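Local atomic coordinates of amino acid amide racemase (Ochrobactrum anthropi, PDB entry 6GIO), a protein that belongs to the class-III aminotransferase family of pyridoxal-5'-phosphate-dependent, fold-type I enzymes and carries that cofactor bound. Residues R42-L47 / G383-Y388; I133-S138 / L165-P170; D171-R176 / D356-R361; T372-Y377 / G426-S431. All coordinates share one frame; numbering follows the deposited sequence.

The four contacts sample a fold-type I chain built on two mixed sheets. Interaction 2 pairs strand 131-135 with strand 164-167, outermost in its sheet within this chain, with the Tyr169 side chain about 10 Å from the bound pyridoxal-5'-phosphate. Interaction 1 pairs strands 43-46 and 384-389 of the other sheet; the centres of interactions 1 and 2 lie about 31 Å apart. Interaction 3 bridges the two regions: residues 171-176 continue from interaction 2 and meet strand 352-357, in the sheet of interaction 1. Interaction 4 ties helix 369-382, packed on that sheet, to a C-terminal loop. In sequence, interactions 2 and 3 fall between the segments of interaction 1, which alternate with those of interaction 4, bringing distant parts together.

Interaction 1. Residues R42-L47 / G383-Y388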
loop_
_atom_site.group_PDB
_atom_site.type_symbol
_atom_site.label_atom_id
_atom_site.label_comp_id
_atom_site.label_asym_id
_atom_site.label_seq_id
_atom_site.Cartn_x
_atom_site.Cartn_y
_atom_site.Cartn_z
ATOM N N ARG C 42 26.613 -10.277 -12.846
ATOM C CA ARG C 42 26.050 -11.216 -13.844
ATOM C C ARG C 42 24.656 -10.725 -14.271
ATOM O O ARG C 42 23.873 -10.280 -13.444
ATOM C CB ARG C 42 25.974 -12.618 -13.260
ATOM C CG ARG C 42 25.792 -13.750 -14.276
ATOM C CD ARG C 42 26.001 -15.126 -13.627
ATOM N NE ARG C 42 25.096 -15.363 -12.493
ATOM C CZ ARG C 42 23.988 -16.117 -12.512
ATOM N NH1 ARG C 42 23.601 -16.748 -13.606
ATOM N NH2 ARG C 42 23.252 -16.243 -11.412
ATOM N N SER C 43 24.372 -10.812 -15.554
ATOM C CA SER C 43 23.143 -10.285 -16.143
ATOM C C SER C 43 22.129 -11.395 -16.388
ATOM O O SER C 43 22.341 -12.228 -17.251
ATOM C CB SER C 43 23.478 -9.593 -17.459
ATOM O OG SER C 43 22.331 -9.445 -18.281
ATOM N N ILE C 44 21.001 -11.368 -15.677
ATOM C CA ILE C 44 20.025 -12.474 -15.693
ATOM C C ILE C 44 18.794 -12.107 -16.517
ATOM O O ILE C 44 18.254 -11.039 -16.352
ATOM C CB ILE C 44 19.559 -12.776 -14.269
ATOM C CG1 ILE C 44 20.768 -12.988 -13.345
ATOM C CG2 ILE C 44 18.605 -13.982 -14.227
ATOM C CD1 ILE C 44 21.691 -14.099 -13.771
ATOM N N LEU C 45 18.347 -13.002 -17.391
ATOM C CA LEU C 45 17.137 -12.758 -18.177
ATOM C C LEU C 45 15.903 -12.854 -17.268
ATOM O O LEU C 45 15.698 -13.855 -16.606
ATOM C CB LEU C 45 17.047 -13.742 -19.350
ATOM C CG LEU C 45 15.772 -13.600 -20.206
ATOM C CD1 LEU C 45 15.590 -12.202 -20.784
ATOM C CD2 LEU C 45 15.734 -14.619 -21.340
ATOM N N ASP C 46 15.071 -11.811 -17.242
ATOM C CA ASP C 46 13.957 -11.804 -16.323
ATOM C C ASP C 46 12.694 -12.314 -16.973
ATOM O O ASP C 46 11.997 -11.583 -17.656
ATOM C CB ASP C 46 13.701 -10.433 -15.684
ATOM C CG ASP C 46 12.620 -10.510 -14.559
ATOM O OD1 ASP C 46 12.563 -11.576 -13.884
ATOM O OD2 ASP C 46 11.844 -9.528 -14.362
ATOM N N LEU C 47 12.369 -13.566 -16.669
ATOM C CA LEU C 47 11.091 -14.148 -17.086
ATOM C C LEU C 47 10.005 -14.018 -16.011
ATOM O O LEU C 47 8.846 -14.350 -16.248
ATOM C CB LEU C 47 11.319 -15.601 -17.430
ATOM C CG LEU C 47 12.431 -15.843 -18.452
ATOM C CD1 LEU C 47 12.721 -17.334 -18.578
ATOM C CD2 LEU C 47 12.033 -15.240 -19.787
ATOM N N GLY C 383 21.137 -18.493 -15.911
ATOM C CA GLY C 383 20.916 -17.101 -16.345
ATOM C C GLY C 383 19.468 -16.690 -16.630
ATOM O O GLY C 383 19.219 -15.740 -17.384
ATOM N N ALA C 384 18.506 -17.362 -16.000
ATOM C CA ALA C 384 17.095 -16.941 -16.087
ATOM C C ALA C 384 16.411 -16.962 -14.724
ATOM O O ALA C 384 16.614 -17.900 -13.920
ATOM C CB ALA C 384 16.327 -17.800 -17.056
ATOM N N ALA C 385 15.609 -15.917 -14.478
ATOM C CA ALA C 385 14.856 -15.773 -13.241
ATOM C C ALA C 385 13.374 -16.103 -13.460
ATOM O O ALA C 385 12.673 -15.409 -14.235
ATOM C CB ALA C 385 15.004 -14.367 -12.677
ATOM N N PHE C 386 12.881 -17.132 -12.767
ATOM C CA PHE C 386 11.430 -17.411 -12.825
ATOM C C PHE C 386 10.967 -18.001 -11.519
ATOM O O PHE C 386 11.765 -18.118 -10.573
ATOM C CB PHE C 386 11.033 -18.241 -14.071
ATOM C CG PHE C 386 11.861 -19.487 -14.289
ATOM C CD1 PHE C 386 13.151 -19.406 -14.830
ATOM C CD2 PHE C 386 11.338 -20.746 -14.009
ATOM C CE1 PHE C 386 13.917 -20.545 -15.042
ATOM C CE2 PHE C 386 12.100 -21.896 -14.218
ATOM C CZ PHE C 386 13.391 -21.792 -14.721
ATOM N N THR C 387 9.677 -18.348 -11.445
ATOM C CA THR C 387 9.063 -18.766 -10.171
ATOM C C THR C 387 8.147 -19.936 -10.400
ATOM O O THR C 387 8.006 -20.386 -11.521
ATOM C CB THR C 387 8.258 -17.623 -9.542
ATOM O OG1 THR C 387 7.177 -17.272 -10.412
ATOM C CG2 THR C 387 9.136 -16.412 -9.338
ATOM N N TYR C 388 7.523 -20.441 -9.337
ATOM C CA TYR C 388 6.382 -21.327 -9.514
ATOM C C TYR C 388 5.148 -20.914 -8.707
ATOM O O TYR C 388 5.230 -20.224 -7.690
ATOM C CB TYR C 388 6.729 -22.764 -9.178
ATOM C CG TYR C 388 7.265 -22.975 -7.791
ATOM C CD1 TYR C 388 6.428 -23.131 -6.698
ATOM C CD2 TYR C 388 8.630 -23.036 -7.586
ATOM C CE1 TYR C 388 6.944 -23.353 -5.426
ATOM C CE2 TYR C 388 9.152 -23.257 -6.341
ATOM C CZ TYR C 388 8.320 -23.417 -5.267
ATOM O OH TYR C 388 8.926 -23.634 -4.053
#
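The guanidinium of Arg42 presents its edge to Gly383, whose backbone N lies in the guanidinium plane, 3.8 Å from NH1. On one face of the same group sits CD1 of Ile44, 3.2 Å above the plane and over its centre. A bend at chi3 (58°) in an otherwise extended chain swings the arginine head over Ile44 toward Gly383, where NH1 bonds to Tyr380 O, NH2 makes a salt bridge with Glu38, and the group as a whole has a cation-pi contact with Tyr380. The other flat group, the Phe386 ring, meets Phe398 of strand 395-398, while Phe386 CB lies 4.3 Å from Leu47 CB.

Beyond these flat groups the contact becomes a parallel pairing of strands 43-46 and 384-389. Leu45 N donates to Gly383 O (2.9 Å), and Ala385 N returns a nearly straight bond to Leu45 O (3.0 Å, 170° at the hydrogen). A weak bond from Leu47 N to Ala385 O follows. Gly383 adopts a positive phi in a Schellman motif that ends helix 369-382, so the chain passes at once from helix to strand.

Apolar groups fill in around the backbone. CG2 of Ile44 reaches Ala385 CB at 3.9 Å, and CD1 of Leu47 lies 3.9 Å from Ala384 CB, on ground shared with helix 406-424. Asp46 is buried and binds Ser48 and Tyr58, while Tyr82 of the second subunit packs on both Asp46 and Ala385. The chemistry implies a division of labour: backbone amides fix the register, small and branched apolar groups fill the interior, and the charged ends find their partners in neighbouring parts of the fold.

Interaction 2. Residues I133-S138 / L165-P170; sequences ISFIGS and LLLPYP
Phe135 and Tyr169 form the dense end of this contact, an edge-to-face pair with ring centroids 5.2 Å apart and planes at 80°. Tyr169 brings the CD2 edge of its ring over one face of Phe135, offset toward the rim, with CD2 3.6 Å from Phe135 CG. Pro168 O also lies at the edge of the Phe135 ring, 3.4 Å from CE1. Phe135 shares its face of the sheet with Ile133 and Leu167; there CG2 of Ile133 meets CD1 of Leu167 at 3.9 Å. Helix 220-229 covers Phe135, and Tyr169 OH is anchored on Glu205 O, next to the cofactor pocket to which Glu205 belongs.

Strands 131-135 and 164-167 belong to a beta-alpha-beta unit and run parallel at one border of their sheet, with 164-167 outermost within this chain. Ser134 N donates almost straight to Leu165 O (2.9 Å, 176°), Leu167 N to Ser134 O, and Ile136 N to Leu167 O (2.8 Å). A type II turn runs from Phe135 to Ser138, and Phe135 O accepts from both N and OG of Ser138.

The other side is looser and more open to solvent. Exposed Ile136 lays CG1 against Leu166 CB at 4.0 Å and sends CD1 toward the ring of Pro168, whereas CD2 of Leu166 reaches inward to Ser134 CB at 3.7 Å.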
loop_
_atom_site.group_PDB
_atom_site.type_symbol
_atom_site.label_atom_id
_atom_site.label_comp_id
_atom_site.label_asym_id
_atom_site.label_seq_id
_atom_site.Cartn_x
_atom_site.Cartn_y
_atom_site.Cartn_z
ATOM N N ILE C 133 -18.984 -13.696 -3.263
ATOM C CA ILE C 133 -18.648 -14.946 -3.967
ATOM C C ILE C 133 -17.194 -14.845 -4.416
ATOM O O ILE C 133 -16.799 -13.886 -5.027
ATOM C CB ILE C 133 -19.604 -15.257 -5.129
ATOM C CG1 ILE C 133 -21.045 -15.384 -4.596
ATOM C CG2 ILE C 133 -19.215 -16.563 -5.844
ATOM C CD1 ILE C 133 -22.107 -15.123 -5.637
ATOM N N SER C 134 -16.422 -15.850 -4.079
ATOM C CA SER C 134 -15.044 -15.948 -4.504
ATOM C C SER C 134 -14.680 -17.404 -4.958
ATOM O O SER C 134 -15.509 -18.311 -4.882
ATOM C CB SER C 134 -14.200 -15.522 -3.330
ATOM O OG SER C 134 -12.850 -15.548 -3.659
ATOM N N PHE C 135 -13.454 -17.620 -5.434
ATOM C CA PHE C 135 -13.033 -18.942 -5.893
ATOM C C PHE C 135 -11.977 -19.574 -5.024
ATOM O O PHE C 135 -11.095 -18.894 -4.557
ATOM C CB PHE C 135 -12.549 -18.905 -7.355
ATOM C CG PHE C 135 -13.694 -18.849 -8.303
ATOM C CD1 PHE C 135 -14.365 -20.015 -8.648
ATOM C CD2 PHE C 135 -14.208 -17.644 -8.703
ATOM C CE1 PHE C 135 -15.498 -19.964 -9.448
ATOM C CE2 PHE C 135 -15.357 -17.586 -9.495
ATOM C CZ PHE C 135 -15.981 -18.754 -9.888
ATOM N N ILE C 136 -12.096 -20.880 -4.823
ATOM C CA ILE C 136 -11.041 -21.648 -4.182
ATOM C C ILE C 136 -9.782 -21.434 -5.018
ATOM O O ILE C 136 -9.764 -21.617 -6.267
ATOM C CB ILE C 136 -11.388 -23.152 -4.063
ATOM C CG1 ILE C 136 -12.567 -23.362 -3.125
ATOM C CG2 ILE C 136 -10.200 -23.957 -3.519
ATOM C CD1 ILE C 136 -13.228 -24.703 -3.258
ATOM N N GLY C 137 -8.726 -21.020 -4.331
ATOM C CA GLY C 137 -7.434 -20.827 -4.947
ATOM C C GLY C 137 -7.173 -19.417 -5.436
ATOM O O GLY C 137 -6.041 -19.102 -5.875
ATOM N N SER C 138 -8.196 -18.565 -5.358
ATOM C CA SER C 138 -8.089 -17.184 -5.761
ATOM C C SER C 138 -7.159 -16.450 -4.781
ATOM O O SER C 138 -7.062 -16.795 -3.610
ATOM C CB SER C 138 -9.461 -16.512 -5.786
ATOM O OG SER C 138 -9.864 -16.201 -4.482
ATOM N N LEU C 165 -18.709 -17.166 0.111
ATOM C CA LEU C 165 -18.999 -18.425 -0.553
ATOM C C LEU C 165 -17.836 -18.700 -1.469
ATOM O O LEU C 165 -17.641 -17.934 -2.423
ATOM C CB LEU C 165 -20.300 -18.305 -1.381
ATOM C CG LEU C 165 -20.704 -19.567 -2.180
ATOM C CD1 LEU C 165 -20.662 -20.779 -1.271
ATOM C CD2 LEU C 165 -22.083 -19.450 -2.830
ATOM N N LEU C 166 -17.058 -19.752 -1.159
ATOM C CA LEU C 166 -15.952 -20.243 -2.006
ATOM C C LEU C 166 -16.322 -21.425 -2.932
ATOM O O LEU C 166 -16.725 -22.488 -2.469
ATOM C CB LEU C 166 -14.776 -20.676 -1.148
ATOM C CG LEU C 166 -13.989 -19.568 -0.466
ATOM C CD1 LEU C 166 -12.955 -20.216 0.462
ATOM C CD2 LEU C 166 -13.290 -18.622 -1.430
ATOM N N LEU C 167 -16.155 -21.244 -4.243
ATOM C CA LEU C 167 -16.498 -22.259 -5.227
ATOM C C LEU C 167 -15.259 -22.776 -5.882
ATOM O O LEU C 167 -14.306 -22.015 -6.012
ATOM C CB LEU C 167 -17.340 -21.630 -6.328
ATOM C CG LEU C 167 -18.687 -21.006 -5.959
ATOM C CD1 LEU C 167 -19.238 -20.249 -7.146
ATOM C CD2 LEU C 167 -19.654 -22.074 -5.491
ATOM N N PRO C 168 -15.275 -24.041 -6.378
ATOM C CA PRO C 168 -14.170 -24.499 -7.194
ATOM C C PRO C 168 -14.052 -23.711 -8.492
ATOM O O PRO C 168 -15.070 -23.289 -9.102
ATOM C CB PRO C 168 -14.518 -25.975 -7.472
ATOM C CG PRO C 168 -15.528 -26.359 -6.444
ATOM C CD PRO C 168 -16.284 -25.105 -6.196
ATOM N N TYR C 169 -12.813 -23.477 -8.904
ATOM C CA TYR C 169 -12.568 -22.903 -10.225
ATOM C C TYR C 169 -12.380 -24.064 -11.231
ATOM O O TYR C 169 -11.494 -24.895 -11.080
ATOM C CB TYR C 169 -11.360 -21.946 -10.168
ATOM C CG TYR C 169 -11.185 -20.955 -11.298
ATOM C CD1 TYR C 169 -10.578 -21.323 -12.478
ATOM C CD2 TYR C 169 -11.549 -19.589 -11.137
ATOM C CE1 TYR C 169 -10.334 -20.388 -13.490
ATOM C CE2 TYR C 169 -11.311 -18.661 -12.125
ATOM C CZ TYR C 169 -10.715 -19.064 -13.314
ATOM O OH TYR C 169 -10.457 -18.146 -14.317
ATOM N N PRO C 170 -13.259 -24.153 -12.220
ATOM C CA PRO C 170 -13.181 -25.260 -13.160
ATOM C C PRO C 170 -11.883 -25.274 -13.934
ATOM O O PRO C 170 -11.542 -24.275 -14.594
ATOM C CB PRO C 170 -14.292 -24.976 -14.163
ATOM C CG PRO C 170 -15.069 -23.849 -13.641
ATOM C CD PRO C 170 -14.388 -23.244 -12.486
#

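Interaction 3. Residues D171-R176 / D356-R361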
loop_
_atom_site.group_PDB
_atom_site.type_symbol
_atom_site.label_atom_id
_atom_site.label_comp_id
_atom_site.label_asym_id
_atom_site.label_seq_id
_atom_site.Cartn_x
_atom_site.Cartn_y
_atom_site.Cartn_z
ATOM N N ASP C 171 -11.209 -26.413 -13.880
ATOM C CA ASP C 171 -9.845 -26.548 -14.319
ATOM C C ASP C 171 -9.785 -27.619 -15.430
ATOM O O ASP C 171 -9.865 -28.802 -15.145
ATOM C CB ASP C 171 -9.029 -26.982 -13.122
ATOM C CG ASP C 171 -7.576 -27.234 -13.454
ATOM O OD1 ASP C 171 -7.170 -27.201 -14.655
ATOM O OD2 ASP C 171 -6.844 -27.463 -12.487
ATOM N N PRO C 172 -9.621 -27.208 -16.696
ATOM C CA PRO C 172 -9.559 -28.197 -17.770
ATOM C C PRO C 172 -8.461 -29.275 -17.612
ATOM O O PRO C 172 -8.652 -30.357 -18.105
ATOM C CB PRO C 172 -9.293 -27.360 -19.023
ATOM C CG PRO C 172 -9.646 -25.966 -18.656
ATOM C CD PRO C 172 -9.397 -25.836 -17.188
ATOM N N PHE C 173 -7.354 -28.995 -16.941
ATOM C CA PHE C 173 -6.245 -29.952 -16.845
ATOM C C PHE C 173 -6.459 -30.979 -15.726
ATOM O O PHE C 173 -6.045 -32.108 -15.861
ATOM C CB PHE C 173 -4.919 -29.213 -16.645
ATOM C CG PHE C 173 -3.684 -30.104 -16.757
ATOM C CD1 PHE C 173 -3.319 -30.655 -17.972
ATOM C CD2 PHE C 173 -2.881 -30.353 -15.652
ATOM C CE1 PHE C 173 -2.180 -31.432 -18.092
ATOM C CE2 PHE C 173 -1.739 -31.131 -15.751
ATOM C CZ PHE C 173 -1.383 -31.683 -16.985
ATOM N N ARG C 174 -7.116 -30.585 -14.626
ATOM C CA ARG C 174 -7.506 -31.512 -13.557
ATOM C C ARG C 174 -8.995 -31.395 -13.359
ATOM O O ARG C 174 -9.438 -30.813 -12.383
ATOM C CB ARG C 174 -6.760 -31.205 -12.277
ATOM C CG ARG C 174 -5.257 -31.370 -12.467
ATOM C CD ARG C 174 -4.501 -31.457 -11.177
ATOM N NE ARG C 174 -3.114 -31.846 -11.404
ATOM C CZ ARG C 174 -2.161 -31.035 -11.863
ATOM N NH1 ARG C 174 -2.434 -29.784 -12.179
ATOM N NH2 ARG C 174 -0.917 -31.482 -12.029
ATOM N N PRO C 175 -9.787 -31.945 -14.298
ATOM C CA PRO C 175 -11.214 -31.551 -14.414
ATOM C C PRO C 175 -12.152 -32.288 -13.456
ATOM O O PRO C 175 -13.075 -32.990 -13.890
ATOM C CB PRO C 175 -11.525 -31.878 -15.868
ATOM C CG PRO C 175 -10.736 -33.101 -16.095
ATOM C CD PRO C 175 -9.425 -32.898 -15.362
ATOM N N ARG C 176 -11.894 -32.119 -12.163
ATOM C CA ARG C 176 -12.782 -32.572 -11.091
ATOM C C ARG C 176 -14.171 -31.907 -11.200
ATOM O O ARG C 176 -15.188 -32.547 -10.964
ATOM C CB ARG C 176 -12.117 -32.316 -9.737
ATOM C CG ARG C 176 -10.821 -33.130 -9.575
ATOM C CD ARG C 176 -10.130 -32.989 -8.217
ATOM N NE ARG C 176 -10.864 -33.699 -7.172
ATOM C CZ ARG C 176 -10.419 -33.949 -5.937
ATOM N NH1 ARG C 176 -9.201 -33.568 -5.543
ATOM N NH2 ARG C 176 -11.216 -34.589 -5.083
ATOM N N ASP C 356 2.827 -26.779 -16.232
ATOM C CA ASP C 356 2.416 -27.667 -15.155
ATOM C C ASP C 356 3.308 -28.941 -15.093
ATOM O O ASP C 356 3.309 -29.760 -16.022
ATOM C CB ASP C 356 0.953 -28.029 -15.390
ATOM C CG ASP C 356 0.331 -28.654 -14.197
ATOM O OD1 ASP C 356 0.953 -29.585 -13.642
ATOM O OD2 ASP C 356 -0.739 -28.164 -13.788
ATOM N N LEU C 357 4.101 -29.083 -14.044
ATOM C CA LEU C 357 5.002 -30.199 -13.915
ATOM C C LEU C 357 4.301 -31.372 -13.228
ATOM O O LEU C 357 3.641 -31.198 -12.195
ATOM C CB LEU C 357 6.228 -29.810 -13.091
ATOM C CG LEU C 357 6.958 -28.577 -13.574
ATOM C CD1 LEU C 357 8.131 -28.292 -12.692
ATOM C CD2 LEU C 357 7.424 -28.748 -15.011
ATOM N N VAL C 358 4.425 -32.551 -13.820
ATOM C CA VAL C 358 3.725 -33.743 -13.324
ATOM C C VAL C 358 4.691 -34.911 -13.123
ATOM O O VAL C 358 5.581 -35.122 -13.925
ATOM C CB VAL C 358 2.620 -34.180 -14.271
ATOM C CG1 VAL C 358 1.527 -33.107 -14.384
ATOM C CG2 VAL C 358 3.173 -34.528 -15.652
ATOM N N SER C 359 4.515 -35.670 -12.052
ATOM C CA SER C 359 5.327 -36.867 -11.832
ATOM C C SER C 359 4.808 -38.035 -12.654
ATOM O O SER C 359 5.506 -39.037 -12.798
ATOM C CB SER C 359 5.401 -37.237 -10.341
ATOM O OG SER C 359 4.121 -37.471 -9.780
ATOM N N ASP C 360 3.595 -37.914 -13.206
ATOM C CA ASP C 360 3.018 -39.009 -13.989
ATOM C C ASP C 360 2.092 -38.409 -15.045
ATOM O O ASP C 360 1.164 -37.661 -14.687
ATOM C CB ASP C 360 2.264 -39.959 -13.040
ATOM C CG ASP C 360 1.735 -41.214 -13.743
ATOM O OD1 ASP C 360 0.687 -41.183 -14.447
ATOM O OD2 ASP C 360 2.407 -42.244 -13.587
ATOM N N ARG C 361 2.343 -38.698 -16.323
ATOM C CA ARG C 361 1.561 -38.103 -17.393
ATOM C C ARG C 361 0.096 -38.588 -17.443
ATOM O O ARG C 361 -0.827 -37.847 -17.887
ATOM C CB ARG C 361 2.236 -38.370 -18.730
ATOM C CG ARG C 361 3.517 -37.602 -18.952
ATOM C CD ARG C 361 4.016 -37.734 -20.397
ATOM N NE ARG C 361 3.197 -37.006 -21.370
ATOM C CZ ARG C 361 3.235 -35.682 -21.555
ATOM N NH1 ARG C 361 4.030 -34.908 -20.815
ATOM N NH2 ARG C 361 2.476 -35.122 -22.476
#
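A bidentate, end-on arginine-carboxylate salt bridge joins the loop that leaves strand 164-167 to strand 352-357 of the other sheet, with Arg174 on one side and Asp356 on the other. The arginine uses both terminal nitrogens, one for each oxygen: NH1 donates to OD2 at 2.8 Å and NH2 to OD1 at 3.1 Å. Both oxygens are met on the syn side and near the guanidinium plane, although the two flat groups are turned 34° from one another. The side chain of Arg174, extended from CG to NE, carries the guanidinium to the strand.

Phe173 packs on the same pair. Its CG lies opposite the backbone N (chi1 -171°), which sends the ring toward the strand: CE2 comes 3.6 Å from Asp356 CG and also sits over one face of the guanidinium, offset toward the rim. CG1 of Val358 approaches the ring edge, 4.1 Å from CE2, and lies 3.8 Å from Arg174 NH2. The buried carboxylate of Asp356 and the guanidinium that meets it are thus bordered by Phe173 and Val358, which would probably strengthen the attraction. Second partners share the charge: Arg347 makes a further salt bridge to Asp356 OD2, and Arg174 NH2 also bonds to Arg364 O.

The loop itself is shaped by Asp171, whose OD1 accepts from Phe173 N at 2.9 Å and more weakly from Arg174 N. That is an Asx turn, here setting the aromatic and the arginine side by side for a two-pronged salt bridge between separate parts of the fold.

Interaction 4. Residues T372-Y377 / G426-S431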
loop_
_atom_site.group_PDB
_atom_site.type_symbol
_atom_site.label_atom_id
_atom_site.label_comp_id
_atom_site.label_asym_id
_atom_site.label_seq_id
_atom_site.Cartn_x
_atom_site.Cartn_y
_atom_site.Cartn_z
ATOM N N THR C 372 10.435 -28.984 -8.545
ATOM C CA THR C 372 10.105 -27.671 -9.090
ATOM C C THR C 372 11.088 -26.586 -8.603
ATOM O O THR C 372 11.597 -25.803 -9.394
ATOM C CB THR C 372 8.653 -27.338 -8.716
ATOM O OG1 THR C 372 7.821 -28.433 -9.152
ATOM C CG2 THR C 372 8.179 -26.018 -9.333
ATOM N N ALA C 373 11.399 -26.577 -7.323
ATOM C CA ALA C 373 12.405 -25.630 -6.780
ATOM C C ALA C 373 13.799 -25.801 -7.403
ATOM O O ALA C 373 14.489 -24.823 -7.634
ATOM C CB ALA C 373 12.496 -25.722 -5.248
ATOM N N LYS C 374 14.184 -27.036 -7.701
ATOM C CA LYS C 374 15.461 -27.313 -8.320
ATOM C C LYS C 374 15.493 -26.794 -9.724
ATOM O O LYS C 374 16.531 -26.329 -10.187
ATOM C CB LYS C 374 15.757 -28.822 -8.342
ATOM C CG LYS C 374 16.202 -29.347 -7.000
ATOM C CD LYS C 374 16.524 -30.818 -7.080
ATOM C CE LYS C 374 16.882 -31.330 -5.701
ATOM N NZ LYS C 374 17.372 -32.736 -5.753
ATOM N N ILE C 375 14.374 -26.897 -10.433
ATOM C CA ILE C 375 14.317 -26.344 -11.787
ATOM C C ILE C 375 14.525 -24.805 -11.775
ATOM O O ILE C 375 15.269 -24.258 -12.608
ATOM C CB ILE C 375 13.000 -26.732 -12.487
ATOM C CG1 ILE C 375 12.984 -28.256 -12.727
ATOM C CG2 ILE C 375 12.842 -25.974 -13.791
ATOM C CD1 ILE C 375 11.626 -28.803 -13.073
ATOM N N ILE C 376 13.887 -24.104 -10.838
ATOM C CA ILE C 376 14.091 -22.643 -10.693
ATOM C C ILE C 376 15.556 -22.307 -10.343
ATOM O O ILE C 376 16.147 -21.363 -10.881
ATOM C CB ILE C 376 13.233 -22.043 -9.550
ATOM C CG1 ILE C 376 11.748 -22.369 -9.705
ATOM C CG2 ILE C 376 13.413 -20.550 -9.492
ATOM C CD1 ILE C 376 11.111 -21.847 -10.954
ATOM N N TYR C 377 16.110 -23.055 -9.391
ATOM C CA TYR C 377 17.493 -22.826 -8.967
ATOM C C TYR C 377 18.480 -23.053 -10.105
ATOM O O TYR C 377 19.416 -22.270 -10.332
ATOM C CB TYR C 377 17.848 -23.746 -7.821
ATOM C CG TYR C 377 19.268 -23.591 -7.402
ATOM C CD1 TYR C 377 19.626 -22.615 -6.498
ATOM C CD2 TYR C 377 20.255 -24.431 -7.899
ATOM C CE1 TYR C 377 20.936 -22.464 -6.092
ATOM C CE2 TYR C 377 21.571 -24.289 -7.499
ATOM C CZ TYR C 377 21.899 -23.297 -6.600
ATOM O OH TYR C 377 23.201 -23.146 -6.214
ATOM N N GLY C 426 19.340 -35.835 -12.179
ATOM C CA GLY C 426 19.897 -35.841 -10.834
ATOM C C GLY C 426 21.193 -35.048 -10.669
ATOM O O GLY C 426 22.119 -35.472 -9.981
ATOM N N LYS C 427 21.255 -33.868 -11.266
ATOM C CA LYS C 427 22.487 -33.102 -11.249
ATOM C C LYS C 427 22.441 -31.890 -10.325
ATOM O O LYS C 427 23.413 -31.129 -10.273
ATOM C CB LYS C 427 22.844 -32.689 -12.668
ATOM C CG LYS C 427 23.022 -33.889 -13.577
ATOM C CD LYS C 427 23.864 -33.510 -14.768
ATOM C CE LYS C 427 23.074 -33.360 -16.057
ATOM N NZ LYS C 427 23.325 -34.532 -16.950
ATOM N N VAL C 428 21.348 -31.751 -9.566
ATOM C CA VAL C 428 21.153 -30.616 -8.655
ATOM C C VAL C 428 20.951 -31.083 -7.204
ATOM O O VAL C 428 20.054 -31.861 -6.943
ATOM C CB VAL C 428 19.912 -29.798 -9.121
ATOM C CG1 VAL C 428 19.751 -28.520 -8.307
ATOM C CG2 VAL C 428 20.003 -29.499 -10.615
ATOM N N ALA C 429 21.753 -30.587 -6.261
ATOM C CA ALA C 429 21.671 -31.015 -4.839
ATOM C C ALA C 429 20.409 -30.544 -4.083
ATOM O O ALA C 429 19.782 -29.536 -4.451
ATOM C CB ALA C 429 22.915 -30.572 -4.078
ATOM N N ASP C 430 20.073 -31.286 -3.016
ATOM C CA ASP C 430 18.930 -30.987 -2.127
ATOM C C ASP C 430 19.179 -29.777 -1.223
ATOM O O ASP C 430 18.239 -29.023 -0.929
ATOM C CB ASP C 430 18.577 -32.197 -1.226
ATOM C CG ASP C 430 17.649 -33.215 -1.903
ATOM O OD1 ASP C 430 16.939 -32.895 -2.882
ATOM O OD2 ASP C 430 17.618 -34.362 -1.420
ATOM N N SER C 431 20.427 -29.612 -0.766
ATOM C CA SER C 431 20.802 -28.507 0.151
ATOM C C SER C 431 20.736 -27.117 -0.501
ATOM O O SER C 431 20.541 -26.118 0.186
ATOM C CB SER C 431 22.218 -28.706 0.696
ATOM O OG SER C 431 23.153 -28.195 -0.232
#
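Lys374, on helix 369-382, runs alongside the loop that follows helix 406-424 and joins Val428 and Asp430 by its ammonium group. This is surface packing of a helix against the chain's C-terminal part. NZ donates to Asp430 OD1 at 2.9 Å in a salt bridge, coming from above the carboxylate plane, 45° out of it. The same nitrogen donates to Val428 O at 3.1 Å, a bond tilted 23° from the carbonyl plane. One ammonium thus holds a side chain and a backbone carbonyl two residues apart, which should restrain residues 428-430.

The aliphatic part of the lysine does the rest. Beyond CG the chain is fully extended, and it slides past Val428 in the opposite direction, with CG 3.9 Å from Val428 CG1 and CD 3.7 Å from Val428 O. The methyl CG1, placed anti to the valine's own N (chi1 -174°), also approaches Tyr377 one turn further along the helix, 4.1 Å from its CD2. Val428 is thereby lodged between two side chains of the helix. Ala429 O lies 3.6 Å from Lys374 CE and is buried here with no polar partner in the model.

Further out, Val423 of helix 406-424 touches both Lys374 and Val428, while Val433 of helix 431-434 lies against Lys374 and Tyr377. The loop's point of departure is fixed by a Schellman motif with Gly426 at its C-prime position, where Lys427 N bonds back to Asp422 O and Gly426 N to Val423 O.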